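PDB 3SS6: acetyl-CoA acetyltransferase from Bacillus anthracis, which probably catalyses the thiolase reaction, the reversible condensation of two acetyl-CoA molecules into acetoacetyl-CoA and free CoA. Local coordinates for residues A[297-302]-A[329-334]. Sequence-based numbering, arbitrary orientation.
Unlike the reference sequence in segment 329-334: Asp333 (reference Gly).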
loop_
_atom_site.group_PDB
_atom_site.type_symbol
_atom_site.label_atom_id
_atom_site.label_comp_id
_atom_site.label_asym_id
_atom_site.label_seq_id
_atom_site.Cartn_x
_atom_site.Cartn_y
_atom_site.Cartn_z
ATOM N N ALA A 297 -34.986 -22.877 -1.917
ATOM C CA ALA A 297 -35.020 -22.408 -3.303
ATOM C C ALA A 297 -35.563 -23.496 -4.216
ATOM O O ALA A 297 -36.416 -23.243 -5.067
ATOM C CB ALA A 297 -33.633 -21.965 -3.766
ATOM N N ILE A 298 -35.083 -24.717 -4.017
ATOM C CA ILE A 298 -35.561 -25.839 -4.825
ATOM C C ILE A 298 -37.032 -26.136 -4.537
ATOM O O ILE A 298 -37.826 -26.305 -5.464
ATOM C CB ILE A 298 -34.671 -27.083 -4.653
ATOM C CG1 ILE A 298 -33.310 -26.834 -5.321
ATOM C CG2 ILE A 298 -35.350 -28.333 -5.242
ATOM C CD1 ILE A 298 -32.273 -27.911 -5.040
ATOM N N ARG A 299 -37.412 -26.172 -3.263
ATOM C CA ARG A 299 -38.807 -26.447 -2.921
ATOM C C ARG A 299 -39.731 -25.405 -3.536
ATOM O O ARG A 299 -40.755 -25.750 -4.123
ATOM C CB ARG A 299 -38.999 -26.533 -1.405
ATOM C CG ARG A 299 -38.309 -27.742 -0.787
ATOM C CD ARG A 299 -38.603 -27.889 0.698
ATOM N NE ARG A 299 -38.303 -29.243 1.163
ATOM C CZ ARG A 299 -37.535 -29.531 2.211
ATOM N NH1 ARG A 299 -36.982 -28.562 2.926
ATOM N NH2 ARG A 299 -37.327 -30.796 2.549
ATOM N N LYS A 300 -39.347 -24.136 -3.411
ATOM C CA LYS A 300 -40.132 -23.022 -3.945
ATOM C C LYS A 300 -40.298 -23.154 -5.457
ATOM O O LYS A 300 -41.406 -23.001 -5.998
ATOM C CB LYS A 300 -39.436 -21.700 -3.597
ATOM C CG LYS A 300 -40.171 -20.431 -4.000
ATOM C CD LYS A 300 -39.410 -19.208 -3.486
ATOM C CE LYS A 300 -40.089 -17.898 -3.855
ATOM N NZ LYS A 300 -39.342 -16.738 -3.288
ATOM N N GLY A 301 -39.196 -23.456 -6.131
ATOM C CA GLY A 301 -39.184 -23.596 -7.577
ATOM C C GLY A 301 -39.978 -24.778 -8.106
ATOM O O GLY A 301 -40.630 -24.667 -9.143
ATOM N N LEU A 302 -39.903 -25.912 -7.413
ATOM C CA LEU A 302 -40.638 -27.112 -7.826
ATOM C C LEU A 302 -42.137 -26.837 -7.800
ATOM O O LEU A 302 -42.888 -27.311 -8.655
ATOM C CB LEU A 302 -40.302 -28.301 -6.917
ATOM C CG LEU A 302 -38.917 -28.952 -7.038
ATOM C CD1 LEU A 302 -38.674 -29.883 -5.867
ATOM C CD2 LEU A 302 -38.760 -29.715 -8.351
ATOM N N GLU A 329 -28.386 -32.245 0.803
ATOM C CA GLU A 329 -28.750 -33.631 0.492
ATOM C C GLU A 329 -29.653 -34.257 1.559
ATOM O O GLU A 329 -30.653 -34.905 1.244
ATOM C CB GLU A 329 -27.498 -34.485 0.298
ATOM C CG GLU A 329 -27.811 -35.933 -0.070
ATOM C CD GLU A 329 -26.562 -36.765 -0.248
ATOM O OE1 GLU A 329 -26.016 -36.776 -1.370
ATOM O OE2 GLU A 329 -26.135 -37.404 0.741
ATOM N N LYS A 330 -29.294 -34.069 2.825
ATOM C CA LYS A 330 -30.086 -34.588 3.933
ATOM C C LYS A 330 -31.440 -33.903 4.047
ATOM O O LYS A 330 -32.455 -34.563 4.262
ATOM C CB LYS A 330 -29.311 -34.463 5.247
ATOM C CG LYS A 330 -28.060 -35.340 5.289
ATOM C CD LYS A 330 -27.207 -35.050 6.512
ATOM C CE LYS A 330 -25.921 -35.863 6.496
ATOM N NZ LYS A 330 -26.186 -37.324 6.480
ATOM N N GLU A 331 -31.457 -32.583 3.886
ATOM C CA GLU A 331 -32.694 -31.822 4.028
ATOM C C GLU A 331 -33.729 -32.209 2.969
ATOM O O GLU A 331 -34.914 -32.374 3.277
ATOM C CB GLU A 331 -32.401 -30.320 3.976
ATOM C CG GLU A 331 -33.640 -29.441 4.045
ATOM C CD GLU A 331 -34.401 -29.581 5.347
ATOM O OE1 GLU A 331 -33.763 -29.677 6.420
ATOM O OE2 GLU A 331 -35.646 -29.601 5.299
ATOM N N LEU A 332 -33.273 -32.361 1.730
ATOM C CA LEU A 332 -34.146 -32.696 0.604
ATOM C C LEU A 332 -34.263 -34.201 0.350
ATOM O O LEU A 332 -35.055 -34.626 -0.495
ATOM C CB LEU A 332 -33.649 -32.008 -0.674
ATOM C CG LEU A 332 -33.683 -30.475 -0.731
ATOM C CD1 LEU A 332 -33.128 -30.000 -2.060
ATOM C CD2 LEU A 332 -35.097 -29.952 -0.535
ATOM N N ASP A 333 -33.485 -34.996 1.085
ATOM C CA ASP A 333 -33.384 -36.440 0.857
ATOM C C ASP A 333 -33.111 -36.757 -0.614
ATOM O O ASP A 333 -33.847 -37.516 -1.243
ATOM C CB ASP A 333 -34.651 -37.160 1.336
ATOM C CG ASP A 333 -34.480 -38.671 1.405
ATOM O OD1 ASP A 333 -33.329 -39.152 1.458
ATOM O OD2 ASP A 333 -35.506 -39.378 1.420
ATOM N N LEU A 334 -32.051 -36.165 -1.155
ATOM C CA LEU A 334 -31.702 -36.350 -2.560
ATOM C C LEU A 334 -31.139 -37.739 -2.840
ATOM O O LEU A 334 -30.535 -38.366 -1.965
ATOM C CB LEU A 334 -30.663 -35.315 -3.000
ATOM C CG LEU A 334 -31.045 -33.844 -2.888
ATOM C CD1 LEU A 334 -29.866 -32.989 -3.287
ATOM C CD2 LEU A 334 -32.263 -33.532 -3.749
#
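The guanidinium of Arg299 carries Leu332 on one face and the carboxylate of Glu331 at its edge. Leu332 CD2 sits 3.6 Å above the guanidinium plane of Arg299, over its centre, so a methyl group lies against that face. At the edge, Arg299 NH1 donates to Glu331 OE2 at 2.9 Å, nearly straight (164°) and close to the guanidinium plane; OE2 is met on its anti side, and the two flat groups stand 84° apart, so the salt bridge runs through the single oxygen OE2, not through a coplanar pair of N-H...O bonds. Arg299 NH2 adds weak bonds to Glu331 OE2 (3.4 Å) and to the main-chain Glu331 O (3.0 Å), the latter in the last turn of helix 322-332. A bend at chi2 (63°) brings the Glu331 carboxylate to the arginine, while Glu331 OE1 is hydrogen-bonded to Tyr170 OH. The contact joins helices 294-305 and 322-332 of the thiolase C-terminal domain; a Schellman motif ends the second, with Asp333 at positive phi and Leu334 N bonded to Glu329 O at 3.0 Å. Deeper in, the other Leu332 branch, CD1, meets Ile298 CD1 at 3.7 Å. Ile298 also touches Ser378 and Ala388 on strands 374-381 and 385-393, placing Ile298 against the sheet, while Leu332 also touches Ala295 of helix 294-305.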